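Local structure of putative acetyltransferase (Streptococcus mutans, 4E2A) at residues 185-190 and 196-201; 164-167 and 173-176. The protein is a putative acetyltransferase of the GNAT family, and probably transfers an acyl group to an acceptor that has not been identified. All coordinates share one frame; numbering follows the deposited sequence.

Contact 1 (185-190 and 196-201); sequences FSKHSF and VDTDWL
Ser-189 and Thr-198 face each other as a non-hydrogen-bonded antiparallel pair, and Thr-198 OG1 donates to Ser-189 OG at 2.8 Å. Both hydroxyls lie anti to the carbonyl carbon (chi1 -60° and -56°), which turns the oxygens toward one another. On the other face, the Phe-190 ring lies across the neighbouring strand. Asp-197 O sits over one face of this ring, 3.6 Å from CD2, and Asp-197 CB lies 3.9 Å from CZ. The Asp-197 carboxylate turns away, and its OD1 accepts from Trp-167 NE1. At the far end, Phe-185 brings CE2 to 3.5 Å from Leu-201 CB, while Leu-201 CD2 packs 3.5 Å from Lys-187 CA. Leu-201 O accepts from Phe-185 N. Leu-201 N makes a nearly straight bond (177°) to Ser-186 O, but from above the carbonyl plane. His-188 and Phe-190 each pair through both N and O. Further out, Glu-168 OE2 accepts from Trp-200 NE1. Asn-74 of the second subunit bonds Lys-187 NZ; Glu-78 of that subunit takes His-188 ND1 and, through its other carboxylate oxygen, Ser-189 N. Strand 183-192 is outermost in this chain's sheet, and the hairpin also meets the second subunit. There, the Glu-78 carboxylate would probably favour a protonated His-188.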
# COMPACT_ATOMS: atom_id res chain seq x y z
N PHE B 185 11.08 12.60 7.20
CA PHE B 185 10.81 13.69 6.28
C PHE B 185 9.41 13.58 5.70
O PHE B 185 8.92 14.49 5.04
CB PHE B 185 11.86 13.76 5.17
CG PHE B 185 11.81 12.61 4.20
CD1 PHE B 185 11.21 12.77 2.95
CD2 PHE B 185 12.37 11.38 4.53
CE1 PHE B 185 11.16 11.72 2.05
CE2 PHE B 185 12.35 10.32 3.63
CZ PHE B 185 11.73 10.49 2.38
N SER B 186 8.77 12.45 5.97
CA SER B 186 7.43 12.24 5.45
C SER B 186 6.76 11.02 6.06
O SER B 186 7.35 10.32 6.88
CB SER B 186 7.45 12.12 3.93
OG SER B 186 6.15 12.28 3.40
N LYS B 187 5.52 10.78 5.67
CA LYS B 187 4.80 9.65 6.20
C LYS B 187 3.66 9.28 5.28
O LYS B 187 3.24 10.07 4.43
CB LYS B 187 4.27 9.94 7.61
CG LYS B 187 3.52 11.25 7.75
CD LYS B 187 3.17 11.52 9.21
CE LYS B 187 2.72 12.95 9.45
NZ LYS B 187 2.48 13.23 10.89
N HIS B 188 3.17 8.07 5.46
CA HIS B 188 2.09 7.59 4.65
C HIS B 188 1.15 6.79 5.53
O HIS B 188 1.55 5.81 6.17
CB HIS B 188 2.62 6.72 3.51
CG HIS B 188 1.55 6.20 2.60
ND1 HIS B 188 0.53 6.99 2.14
CD2 HIS B 188 1.34 4.95 2.08
CE1 HIS B 188 -0.27 6.26 1.36
NE2 HIS B 188 0.20 5.04 1.32
N SER B 189 -0.11 7.22 5.57
CA SER B 189 -1.11 6.47 6.32
C SER B 189 -2.00 5.69 5.36
O SER B 189 -2.14 6.02 4.18
CB SER B 189 -1.93 7.41 7.21
OG SER B 189 -1.08 8.06 8.13
N PHE B 190 -2.58 4.62 5.88
CA PHE B 190 -3.44 3.72 5.11
C PHE B 190 -4.28 2.95 6.12
O PHE B 190 -4.07 3.07 7.32
CB PHE B 190 -2.58 2.76 4.32
CG PHE B 190 -1.53 2.10 5.15
CD1 PHE B 190 -1.75 0.85 5.71
CD2 PHE B 190 -0.32 2.74 5.41
CE1 PHE B 190 -0.78 0.24 6.50
CE2 PHE B 190 0.66 2.13 6.19
CZ PHE B 190 0.43 0.87 6.74
N VAL B 196 -6.18 1.76 11.20
CA VAL B 196 -5.38 2.72 10.46
C VAL B 196 -3.93 2.65 10.94
O VAL B 196 -3.67 2.51 12.14
CB VAL B 196 -5.93 4.16 10.63
CG1 VAL B 196 -5.06 5.19 9.90
CG2 VAL B 196 -7.37 4.24 10.12
N ASP B 197 -2.97 2.74 10.02
CA ASP B 197 -1.57 2.77 10.40
C ASP B 197 -0.73 3.76 9.60
O ASP B 197 -1.18 4.30 8.58
CB ASP B 197 -0.95 1.38 10.32
CG ASP B 197 -1.03 0.63 11.64
OD1 ASP B 197 -0.27 0.99 12.57
OD2 ASP B 197 -1.87 -0.29 11.75
N THR B 198 0.48 4.00 10.09
CA THR B 198 1.35 4.96 9.44
C THR B 198 2.77 4.43 9.30
O THR B 198 3.29 3.77 10.20
CB THR B 198 1.41 6.28 10.22
OG1 THR B 198 0.08 6.82 10.37
CG2 THR B 198 2.31 7.28 9.50
N ASP B 199 3.38 4.72 8.16
CA ASP B 199 4.81 4.50 7.99
C ASP B 199 5.51 5.84 7.90
O ASP B 199 5.04 6.76 7.22
CB ASP B 199 5.10 3.70 6.72
CG ASP B 199 4.91 2.21 6.91
OD1 ASP B 199 5.24 1.70 8.01
OD2 ASP B 199 4.44 1.55 5.96
N TRP B 200 6.63 5.95 8.61
CA TRP B 200 7.49 7.11 8.48
C TRP B 200 8.57 6.83 7.44
O TRP B 200 9.10 5.72 7.38
CB TRP B 200 8.20 7.44 9.79
CG TRP B 200 7.32 7.84 10.93
CD1 TRP B 200 5.97 8.04 10.91
CD2 TRP B 200 7.75 8.09 12.28
NE1 TRP B 200 5.53 8.40 12.16
CE2 TRP B 200 6.60 8.44 13.01
CE3 TRP B 200 8.99 8.06 12.92
CZ2 TRP B 200 6.66 8.76 14.37
CZ3 TRP B 200 9.04 8.37 14.27
CH2 TRP B 200 7.89 8.71 14.98
N LEU B 201 8.89 7.84 6.64
CA LEU B 201 10.01 7.75 5.71
C LEU B 201 11.18 8.52 6.30
O LEU B 201 11.01 9.64 6.78
CB LEU B 201 9.62 8.31 4.34
CG LEU B 201 8.48 7.58 3.62
CD1 LEU B 201 8.66 6.07 3.66
CD2 LEU B 201 7.13 7.95 4.19

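Contact 2 (164-167 and 173-176); sequences LGVW and AQLL
Val-166 and Gln-174 cross at about a right angle, with the valine methyl groups against the aliphatic part of the glutamine. Val-166 CG1 lies 4.1 Å from Gln-174 CG, and Val-166 CG2 is 4.2 Å from that same carbon. CG2 also meets Ala-173 CB at 4.0 Å. With CG2 anti to the backbone N and CG1 between N and the carbonyl carbon (chi1 63°), both branches of Val-166 face the helix. The glutamine chain runs on past the valine, extended beyond CG (chi2 169°). Its amide thus arrives at the end of the strand, where NE2 makes a weak hydrogen bond of 3.3 Å to Trp-167 O. The angle at the hydrogen is 143°. A second weak bond from NE2 goes to Glu-168 O, so two carbonyls share this amide nitrogen. The Trp-167 indole heads away from the helix; its polar partner is Asp-197. Near the start of the helix, Asn-170 OD1 accepts a bond from Ala-173 N. The contact packs helix 171-179 on the end of strand 161-167. This strand, the helix after it and the hairpin that follows match the C-terminal part of the GNAT fold.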
# COMPACT_ATOMS: atom_id res chain seq x y z
N LEU B 164 14.62 4.99 3.74
CA LEU B 164 13.93 3.74 4.01
C LEU B 164 12.64 4.05 4.77
O LEU B 164 12.45 5.16 5.27
CB LEU B 164 14.84 2.79 4.80
CG LEU B 164 15.53 3.34 6.05
CD1 LEU B 164 14.55 3.33 7.19
CD2 LEU B 164 16.74 2.48 6.40
N GLY B 165 11.73 3.09 4.81
CA GLY B 165 10.49 3.24 5.54
C GLY B 165 10.52 2.47 6.83
O GLY B 165 11.10 1.39 6.89
N VAL B 166 9.90 3.01 7.87
CA VAL B 166 9.81 2.32 9.15
C VAL B 166 8.42 2.53 9.75
O VAL B 166 7.84 3.60 9.63
CB VAL B 166 10.89 2.80 10.16
CG1 VAL B 166 10.68 4.28 10.49
CG2 VAL B 166 10.87 1.96 11.43
N TRP B 167 7.90 1.48 10.38
CA TRP B 167 6.58 1.51 11.00
C TRP B 167 6.56 2.49 12.17
O TRP B 167 7.41 2.43 13.06
CB TRP B 167 6.22 0.11 11.49
CG TRP B 167 4.84 -0.01 12.05
CD1 TRP B 167 3.76 0.79 11.78
CD2 TRP B 167 4.37 -0.99 12.99
NE1 TRP B 167 2.66 0.37 12.48
CE2 TRP B 167 3.02 -0.72 13.25
CE3 TRP B 167 4.98 -2.07 13.66
CZ2 TRP B 167 2.25 -1.48 14.12
CZ3 TRP B 167 4.23 -2.83 14.52
CH2 TRP B 167 2.87 -2.53 14.75
N ALA B 173 13.74 0.20 16.05
CA ALA B 173 14.31 0.42 14.73
C ALA B 173 14.54 1.91 14.47
O ALA B 173 15.56 2.30 13.90
CB ALA B 173 13.42 -0.19 13.64
N GLN B 174 13.60 2.73 14.91
CA GLN B 174 13.74 4.15 14.73
C GLN B 174 15.01 4.65 15.33
O GLN B 174 15.76 5.36 14.71
CB GLN B 174 12.54 4.89 15.32
CG GLN B 174 11.29 4.80 14.48
CD GLN B 174 10.08 5.30 15.20
OE1 GLN B 174 10.18 6.12 16.07
NE2 GLN B 174 8.93 4.79 14.85
N LEU B 175 15.27 4.21 16.54
CA LEU B 175 16.40 4.65 17.32
C LEU B 175 17.71 4.25 16.68
O LEU B 175 18.65 4.99 16.63
CB LEU B 175 16.25 4.09 18.74
CG LEU B 175 15.18 4.72 19.61
CD1 LEU B 175 15.21 4.21 21.03
CD2 LEU B 175 15.27 6.22 19.59
N LEU B 176 17.72 3.05 16.16
CA LEU B 176 18.86 2.55 15.48
C LEU B 176 19.21 3.37 14.23
O LEU B 176 20.32 3.78 14.08
CB LEU B 176 18.65 1.09 15.16
CG LEU B 176 19.88 0.40 14.62
CD1 LEU B 176 20.38 -0.66 15.54
CD2 LEU B 176 19.64 -0.14 13.30

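Of the elements in these contacts, strand 161-167 comes first along the chain, and contact 2 closes the short connection from it to helix 171-179. The chain then leaves this helix for strand 183-192, turns, and returns as strand 195-205; contact 1 closes that hairpin. The two contacts follow in series, neither nested nor crossed. Their centres are 12 Å apart. They meet through the sheet, because strand 195-205 lies between strands 161-167 and 183-192. Trp-200 N reaches Val-166 O at 2.8 Å, a probable hydrogen bond, and Trp-200 CZ3 packs against Gln-174 OE1. Together they tie helix 171-179 and the edge hairpin to the central sheet.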